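Exonuclease (Laribacter hongkongensis, PDB 3SYY) probably degrades double-stranded DNA in the 5'-to-3' direction as a magnesium-dependent alkaline exonuclease of the PDDEXK, lambda exonuclease-like family. Local coordinates at residues 12-24 with 35-47. Sequence-based numbering, arbitrary orientation.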
ATOM      1  N   ARG A  12     -10.282 -16.046 -20.210  1.00 39.84           N
ATOM      2  CA  ARG A  12      -8.969 -15.926 -19.576  1.00 38.83           C
ATOM      3  C   ARG A  12      -8.795 -16.818 -18.328  1.00 37.98           C
ATOM      4  O   ARG A  12      -7.660 -17.071 -17.900  1.00 37.58           O
ATOM      5  CB  ARG A  12      -8.730 -14.452 -19.224  1.00 38.29           C
ATOM      6  CG  ARG A  12      -8.613 -13.625 -20.482  1.00 40.29           C
ATOM      7  CD  ARG A  12      -8.513 -12.099 -20.284  1.00 45.34           C
ATOM      8  NE  ARG A  12      -8.283 -11.454 -21.601  1.00 47.57           N
ATOM      9  CZ  ARG A  12      -9.183 -11.414 -22.598  1.00 47.88           C
ATOM     10  NH1 ARG A  12      -8.884 -10.816 -23.749  1.00 48.66           N
ATOM     11  NH2 ARG A  12     -10.389 -11.965 -22.461  1.00 45.14           N
ATOM     12  N   LEU A  13      -9.909 -17.277 -17.764  1.00 37.03           N
ATOM     13  CA  LEU A  13      -9.900 -18.063 -16.502  1.00 36.64           C
ATOM     14  C   LEU A  13      -8.957 -19.272 -16.518  1.00 34.92           C
ATOM     15  O   LEU A  13      -9.013 -20.100 -17.415  1.00 36.34           O
ATOM     16  CB  LEU A  13     -11.326 -18.500 -16.094  1.00 37.30           C
ATOM     17  CG  LEU A  13     -11.425 -19.172 -14.700  1.00 38.52           C
ATOM     18  CD1 LEU A  13     -11.360 -18.144 -13.625  1.00 38.15           C
ATOM     19  CD2 LEU A  13     -12.748 -19.973 -14.589  1.00 41.35           C
ATOM     20  N   GLY A  14      -8.043 -19.343 -15.557  1.00 33.90           N
ATOM     21  CA  GLY A  14      -7.134 -20.466 -15.478  1.00 32.13           C
ATOM     22  C   GLY A  14      -6.008 -20.508 -16.499  1.00 31.84           C
ATOM     23  O   GLY A  14      -5.205 -21.421 -16.467  1.00 30.41           O
ATOM     24  N   LYS A  15      -5.918 -19.515 -17.390  1.00 31.00           N
ATOM     25  CA  LYS A  15      -4.894 -19.552 -18.461  1.00 29.82           C
ATOM     26  C   LYS A  15      -3.711 -18.664 -18.145  1.00 28.87           C
ATOM     27  O   LYS A  15      -3.855 -17.636 -17.488  1.00 28.57           O
ATOM     28  CB  LYS A  15      -5.485 -19.118 -19.809  1.00 30.57           C
ATOM     29  CG  LYS A  15      -6.550 -20.053 -20.358  1.00 32.06           C
ATOM     30  CD  LYS A  15      -7.074 -19.552 -21.721  1.00 33.35           C
ATOM     31  CE  LYS A  15      -8.096 -20.477 -22.263  1.00 33.75           C
ATOM     32  NZ  LYS A  15      -8.779 -19.846 -23.432  1.00 35.14           N
ATOM     33  N   VAL A  16      -2.529 -19.081 -18.590  1.00 27.89           N
ATOM     34  CA  VAL A  16      -1.391 -18.213 -18.650  1.00 27.70           C
ATOM     35  C   VAL A  16      -1.665 -17.204 -19.785  1.00 28.45           C
ATOM     36  O   VAL A  16      -2.042 -17.605 -20.887  1.00 26.90           O
ATOM     37  CB  VAL A  16      -0.114 -18.981 -18.924  1.00 27.02           C
ATOM     38  CG1 VAL A  16       1.064 -18.024 -19.145  1.00 28.00           C
ATOM     39  CG2 VAL A  16       0.187 -19.917 -17.735  1.00 30.11           C
ATOM     40  N   THR A  17      -1.520 -15.909 -19.496  1.00 28.04           N
ATOM     41  CA  THR A  17      -1.737 -14.917 -20.552  1.00 29.05           C
ATOM     42  C   THR A  17      -0.431 -14.206 -20.888  1.00 28.42           C
ATOM     43  O   THR A  17       0.511 -14.166 -20.091  1.00 26.89           O
ATOM     44  CB  THR A  17      -2.822 -13.893 -20.191  1.00 30.03           C
ATOM     45  OG1 THR A  17      -2.477 -13.281 -18.929  1.00 32.09           O
ATOM     46  CG2 THR A  17      -4.203 -14.546 -20.097  1.00 30.43           C
ATOM     47  N   ALA A  18      -0.368 -13.643 -22.093  1.00 27.57           N
ATOM     48  CA  ALA A  18       0.840 -12.956 -22.545  1.00 29.14           C
ATOM     49  C   ALA A  18       1.281 -11.848 -21.543  1.00 28.58           C
ATOM     50  O   ALA A  18       2.456 -11.658 -21.309  1.00 28.05           O
ATOM     51  CB  ALA A  18       0.573 -12.309 -23.945  1.00 27.71           C
ATOM     52  N   SER A  19       0.320 -11.149 -20.967  1.00 30.12           N
ATOM     53  CA  SER A  19       0.638 -10.036 -20.049  1.00 32.77           C
ATOM     54  C   SER A  19       1.325 -10.508 -18.760  1.00 32.54           C
ATOM     55  O   SER A  19       1.869  -9.699 -18.013  1.00 31.60           O
ATOM     56  CB  SER A  19      -0.626  -9.256 -19.717  1.00 33.64           C
ATOM     57  OG  SER A  19      -1.594 -10.138 -19.187  1.00 40.52           O
ATOM     58  N   ARG A  20       1.333 -11.826 -18.522  1.00 30.06           N
ATOM     59  CA  ARG A  20       1.916 -12.347 -17.288  1.00 30.29           C
ATOM     60  C   ARG A  20       3.096 -13.231 -17.552  1.00 30.52           C
ATOM     61  O   ARG A  20       3.686 -13.824 -16.625  1.00 30.53           O
ATOM     62  CB  ARG A  20       0.856 -13.130 -16.481  1.00 29.82           C
ATOM     63  CG  ARG A  20      -0.398 -12.301 -16.109  1.00 29.77           C
ATOM     64  CD  ARG A  20      -0.047 -11.112 -15.175  1.00 32.94           C
ATOM     65  NE  ARG A  20       0.467 -11.512 -13.853  1.00 29.19           N
ATOM     66  CZ  ARG A  20      -0.270 -11.968 -12.831  1.00 28.17           C
ATOM     67  NH1 ARG A  20      -1.594 -12.080 -12.902  1.00 26.58           N
ATOM     68  NH2 ARG A  20       0.338 -12.294 -11.687  1.00 27.55           N
ATOM     69  N   VAL A  21       3.486 -13.351 -18.825  1.00 30.34           N
ATOM     70  CA  VAL A  21       4.604 -14.237 -19.133  1.00 30.11           C
ATOM     71  C   VAL A  21       5.867 -13.832 -18.402  1.00 31.15           C
ATOM     72  O   VAL A  21       6.657 -14.692 -17.970  1.00 30.93           O
ATOM     73  CB  VAL A  21       4.827 -14.387 -20.662  1.00 30.31           C
ATOM     74  CG1 VAL A  21       6.166 -15.003 -20.935  1.00 30.53           C
ATOM     75  CG2 VAL A  21       3.765 -15.269 -21.224  1.00 29.42           C
ATOM     76  N   ALA A  22       6.090 -12.524 -18.233  1.00 30.90           N
ATOM     77  CA  ALA A  22       7.279 -12.111 -17.501  1.00 31.08           C
ATOM     78  C   ALA A  22       7.301 -12.674 -16.045  1.00 31.67           C
ATOM     79  O   ALA A  22       8.360 -13.012 -15.519  1.00 31.45           O
ATOM     80  CB  ALA A  22       7.403 -10.574 -17.473  1.00 31.49           C
ATOM     81  N   ASP A  23       6.140 -12.765 -15.412  1.00 31.59           N
ATOM     82  CA  ASP A  23       6.062 -13.370 -14.067  1.00 32.24           C
ATOM     83  C   ASP A  23       6.414 -14.865 -14.095  1.00 33.05           C
ATOM     84  O   ASP A  23       7.061 -15.375 -13.160  1.00 34.08           O
ATOM     85  CB  ASP A  23       4.691 -13.144 -13.496  1.00 31.19           C
ATOM     86  CG  ASP A  23       4.482 -11.688 -13.104  1.00 32.46           C
ATOM     87  OD1 ASP A  23       5.495 -10.997 -12.914  1.00 35.16           O
ATOM     88  OD2 ASP A  23       3.331 -11.253 -13.014  1.00 33.69           O
ATOM     89  N   VAL A  24       5.970 -15.547 -15.144  1.00 32.77           N
ATOM     90  CA  VAL A  24       6.347 -16.939 -15.350  1.00 33.94           C
ATOM     91  C   VAL A  24       7.867 -17.106 -15.406  1.00 36.90           C
ATOM     92  O   VAL A  24       8.408 -17.938 -14.692  1.00 36.95           O
ATOM     93  CB  VAL A  24       5.671 -17.528 -16.570  1.00 33.26           C
ATOM     94  CG1 VAL A  24       6.160 -18.963 -16.871  1.00 31.82           C
ATOM     95  CG2 VAL A  24       4.152 -17.552 -16.373  1.00 28.87           C
ATOM     96  N   SER A  35       7.317 -13.923  -7.913  1.00 39.75           N
ATOM     97  CA  SER A  35       6.272 -13.617  -8.880  1.00 38.20           C
ATOM     98  C   SER A  35       5.811 -14.876  -9.638  1.00 34.55           C
ATOM     99  O   SER A  35       4.665 -14.961 -10.006  1.00 34.56           O
ATOM    100  CB  SER A  35       6.714 -12.532  -9.873  1.00 38.14           C
ATOM    101  OG  SER A  35       7.840 -13.023 -10.563  1.00 42.30           O
ATOM    102  N   ARG A  36       6.702 -15.820  -9.885  1.00 32.26           N
ATOM    103  CA  ARG A  36       6.286 -17.063 -10.585  1.00 30.54           C
ATOM    104  C   ARG A  36       5.366 -17.890  -9.690  1.00 30.17           C
ATOM    105  O   ARG A  36       4.283 -18.323 -10.085  1.00 28.92           O
ATOM    106  CB  ARG A  36       7.493 -17.891 -11.001  1.00 30.19           C
ATOM    107  CG  ARG A  36       7.151 -19.137 -11.902  1.00 26.64           C
ATOM    108  CD  ARG A  36       8.389 -19.995 -12.021  1.00 33.04           C
ATOM    109  NE  ARG A  36       8.264 -21.031 -13.054  1.00 35.20           N
ATOM    110  CZ  ARG A  36       7.787 -22.267 -12.829  1.00 36.50           C
ATOM    111  NH1 ARG A  36       7.753 -23.164 -13.810  1.00 31.89           N
ATOM    112  NH2 ARG A  36       7.385 -22.619 -11.613  1.00 33.31           N
ATOM    113  N   GLN A  37       5.799 -18.101  -8.457  1.00 29.92           N
ATOM    114  CA  GLN A  37       4.950 -18.813  -7.494  1.00 31.71           C
ATOM    115  C   GLN A  37       3.647 -18.123  -7.166  1.00 30.49           C
ATOM    116  O   GLN A  37       2.607 -18.779  -7.019  1.00 30.44           O
ATOM    117  CB  GLN A  37       5.775 -19.193  -6.242  1.00 32.08           C
ATOM    118  CG  GLN A  37       6.965 -20.147  -6.660  1.00 36.16           C
ATOM    119  CD  GLN A  37       6.577 -21.232  -7.786  1.00 44.65           C
ATOM    120  OE1 GLN A  37       5.628 -22.061  -7.593  1.00 46.07           O
ATOM    121  NE2 GLN A  37       7.322 -21.219  -8.957  1.00 34.06           N
ATOM    122  N   ASN A  38       3.659 -16.786  -7.052  1.00 30.78           N
ATOM    123  CA  ASN A  38       2.396 -16.063  -6.794  1.00 30.46           C
ATOM    124  C   ASN A  38       1.413 -16.172  -7.954  1.00 29.91           C
ATOM    125  O   ASN A  38       0.222 -16.311  -7.744  1.00 28.32           O
ATOM    126  CB  ASN A  38       2.660 -14.565  -6.475  1.00 33.14           C
ATOM    127  CG  ASN A  38       3.400 -14.380  -5.165  1.00 38.13           C
ATOM    128  OD1 ASN A  38       3.298 -15.223  -4.272  1.00 41.54           O
ATOM    129  ND2 ASN A  38       4.171 -13.296  -5.050  1.00 42.27           N
ATOM    130  N   TYR A  39       1.913 -16.110  -9.190  1.00 29.07           N
ATOM    131  CA  TYR A  39       1.026 -16.297 -10.354  1.00 29.40           C
ATOM    132  C   TYR A  39       0.500 -17.733 -10.381  1.00 28.74           C
ATOM    133  O   TYR A  39      -0.651 -17.955 -10.646  1.00 28.99           O
ATOM    134  CB  TYR A  39       1.816 -16.009 -11.650  1.00 30.00           C
ATOM    135  CG  TYR A  39       0.979 -15.947 -12.905  1.00 28.44           C
ATOM    136  CD1 TYR A  39      -0.300 -15.410 -12.884  1.00 26.56           C
ATOM    137  CD2 TYR A  39       1.491 -16.405 -14.123  1.00 27.54           C
ATOM    138  CE1 TYR A  39      -1.063 -15.335 -14.061  1.00 30.50           C
ATOM    139  CE2 TYR A  39       0.738 -16.330 -15.278  1.00 27.82           C
ATOM    140  CZ  TYR A  39      -0.501 -15.813 -15.259  1.00 24.42           C
ATOM    141  OH  TYR A  39      -1.235 -15.754 -16.420  1.00 27.80           O
ATOM    142  N   MET A  40       1.380 -18.693 -10.127  1.00 30.18           N
ATOM    143  CA  MET A  40       0.960 -20.116 -10.083  1.00 31.63           C
ATOM    144  C   MET A  40      -0.221 -20.289  -9.099  1.00 30.97           C
ATOM    145  O   MET A  40      -1.255 -20.859  -9.448  1.00 30.26           O
ATOM    146  CB  MET A  40       2.184 -20.937  -9.737  1.00 31.66           C
ATOM    147  CG  MET A  40       1.901 -22.267  -9.136  1.00 38.30           C
ATOM    148  SD  MET A  40       1.985 -23.486 -10.387  1.00 44.05           S
ATOM    149  CE  MET A  40       3.679 -23.362 -10.945  1.00 42.91           C
ATOM    150  N   ALA A  41      -0.102 -19.690  -7.896  1.00 30.85           N
ATOM    151  CA  ALA A  41      -1.155 -19.742  -6.884  1.00 30.13           C
ATOM    152  C   ALA A  41      -2.425 -19.092  -7.413  1.00 29.45           C
ATOM    153  O   ALA A  41      -3.539 -19.607  -7.237  1.00 29.62           O
ATOM    154  CB  ALA A  41      -0.669 -19.076  -5.560  1.00 29.43           C
ATOM    155  N   GLU A  42      -2.285 -17.964  -8.123  1.00 29.12           N
ATOM    156  CA  GLU A  42      -3.448 -17.314  -8.675  1.00 28.94           C
ATOM    157  C   GLU A  42      -4.187 -18.230  -9.660  1.00 28.02           C
ATOM    158  O   GLU A  42      -5.427 -18.284  -9.674  1.00 27.96           O
ATOM    159  CB  GLU A  42      -3.029 -16.071  -9.505  1.00 30.19           C
ATOM    160  CG  GLU A  42      -3.025 -14.742  -8.830  1.00 35.01           C
ATOM    161  CD  GLU A  42      -2.485 -13.671  -9.801  1.00 36.27           C
ATOM    162  OE1 GLU A  42      -1.336 -13.249  -9.609  1.00 40.03           O
ATOM    163  OE2 GLU A  42      -3.208 -13.347 -10.755  1.00 38.26           O
ATOM    164  N   LEU A  43      -3.436 -18.868 -10.551  1.00 28.77           N
ATOM    165  CA  LEU A  43      -4.074 -19.721 -11.573  1.00 28.51           C
ATOM    166  C   LEU A  43      -4.663 -21.023 -10.933  1.00 28.27           C
ATOM    167  O   LEU A  43      -5.724 -21.500 -11.346  1.00 29.97           O
ATOM    168  CB  LEU A  43      -3.061 -20.052 -12.644  1.00 28.78           C
ATOM    169  CG  LEU A  43      -2.572 -18.816 -13.429  1.00 29.05           C
ATOM    170  CD1 LEU A  43      -1.794 -19.292 -14.656  1.00 29.76           C
ATOM    171  CD2 LEU A  43      -3.734 -18.022 -13.869  1.00 26.30           C
ATOM    172  N   ILE A  44      -3.987 -21.559  -9.922  1.00 28.87           N
ATOM    173  CA  ILE A  44      -4.545 -22.735  -9.174  1.00 29.86           C
ATOM    174  C   ILE A  44      -5.906 -22.392  -8.600  1.00 29.01           C
ATOM    175  O   ILE A  44      -6.899 -23.112  -8.833  1.00 28.85           O
ATOM    176  CB  ILE A  44      -3.591 -23.241  -8.088  1.00 29.33           C
ATOM    177  CG1 ILE A  44      -2.381 -23.866  -8.763  1.00 31.08           C
ATOM    178  CG2 ILE A  44      -4.326 -24.264  -7.133  1.00 32.69           C
ATOM    179  CD1 ILE A  44      -1.170 -24.048  -7.855  1.00 28.63           C
ATOM    180  N   CYS A  45      -5.986 -21.259  -7.895  1.00 28.61           N
ATOM    181  CA  CYS A  45      -7.241 -20.866  -7.297  1.00 28.83           C
ATOM    182  C   CYS A  45      -8.328 -20.583  -8.355  1.00 29.54           C
ATOM    183  O   CYS A  45      -9.489 -20.872  -8.140  1.00 29.57           O
ATOM    184  CB  CYS A  45      -7.061 -19.679  -6.305  1.00 27.89           C
ATOM    185  SG  CYS A  45      -5.860 -20.092  -4.999  1.00 32.64           S
ATOM    186  N   GLN A  46      -7.962 -19.973  -9.492  1.00 29.31           N
ATOM    187  CA  GLN A  46      -8.949 -19.766 -10.548  1.00 28.59           C
ATOM    188  C   GLN A  46      -9.519 -21.097 -11.066  1.00 28.50           C
ATOM    189  O   GLN A  46     -10.700 -21.225 -11.224  1.00 28.92           O
ATOM    190  CB  GLN A  46      -8.327 -18.991 -11.735  1.00 28.47           C
ATOM    191  CG  GLN A  46      -8.112 -17.503 -11.409  1.00 31.01           C
ATOM    192  CD  GLN A  46      -7.508 -16.689 -12.578  1.00 33.04           C
ATOM    193  OE1 GLN A  46      -7.494 -17.125 -13.717  1.00 33.15           O
ATOM    194  NE2 GLN A  46      -6.956 -15.538 -12.254  1.00 36.17           N
ATOM    195  N   ARG A  47      -8.655 -22.059 -11.321  1.00 28.89           N
ATOM    196  CA  ARG A  47      -9.091 -23.347 -11.869  1.00 30.64           C
ATOM    197  C   ARG A  47      -9.935 -24.115 -10.849  1.00 31.01           C
ATOM    198  O   ARG A  47     -10.954 -24.679 -11.204  1.00 31.96           O
ATOM    199  CB  ARG A  47      -7.902 -24.158 -12.329  1.00 29.95           C
ATOM    200  CG  ARG A  47      -7.346 -23.604 -13.636  1.00 30.84           C
ATOM    201  CD  ARG A  47      -6.253 -24.516 -14.163  1.00 33.88           C
ATOM    202  NE  ARG A  47      -5.566 -23.954 -15.333  1.00 29.56           N
ATOM    203  CZ  ARG A  47      -5.008 -24.683 -16.294  1.00 34.66           C
ATOM    204  NH1 ARG A  47      -5.042 -26.025 -16.246  1.00 31.28           N
ATOM    205  NH2 ARG A  47      -4.373 -24.071 -17.292  1.00 31.50           N
TER
HETATM  206  O   HOH W   1      -3.378 -14.396 -16.547  1.00 35.08           O
HETATM  207  O   HOH W   2       3.036 -12.833  -9.870  1.00 31.42           O
HETATM  208  O   HOH W   3       8.407 -10.507 -12.445  1.00 54.38           O
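One side of segment 35-47, part of helix 34-49, packs on segment 12-24 in a mixed polar and aromatic contact, within the PDDEXK-type nuclease domain. Tyr39 stands at its centre. With CG anti to the backbone N (chi1 -171°), its ring reaches between Arg20 and Leu43, which lie over opposite faces. Arg20 CB comes within 3.2 Å of Tyr39 CZ. Val24 CG2 meets the ring edge. Beyond the ring, Tyr39 OH accepts a hydrogen bond from Thr17 N at 3.1 Å, so a side chain of the helix holds the backbone of strand 16-17. The Arg20 chain bends at chi2 and chi3, and its guanidinium passes obliquely over the Tyr39 rim, the two planes 41° apart. Arg20 NH2 and NH1 meet Glu42 OE1 (2.8 Å) and OE2 (3.0 Å) end-on, both nearly straight. Arg20 NE binds Asp23 OD2 at 3.0 Å. Two carboxylates thus fix the rotation of this guanidinium. At the other end, the type II turn 12-15 is held by two side chains. Gln46 OE1 accepts from Gly14 N (2.9 Å) in its carbonyl plane. Arg47 NE and NH2 both hold Gly14 O, NE at 2.8 Å. Arg47 also pairs with Glu192 of helix 174-205, whose Phe187 touches Val16. Strand 16-17 lies at the edge of a small sheet beside strand 97-99, and helix 132-145 packs against Ala18 and Val21.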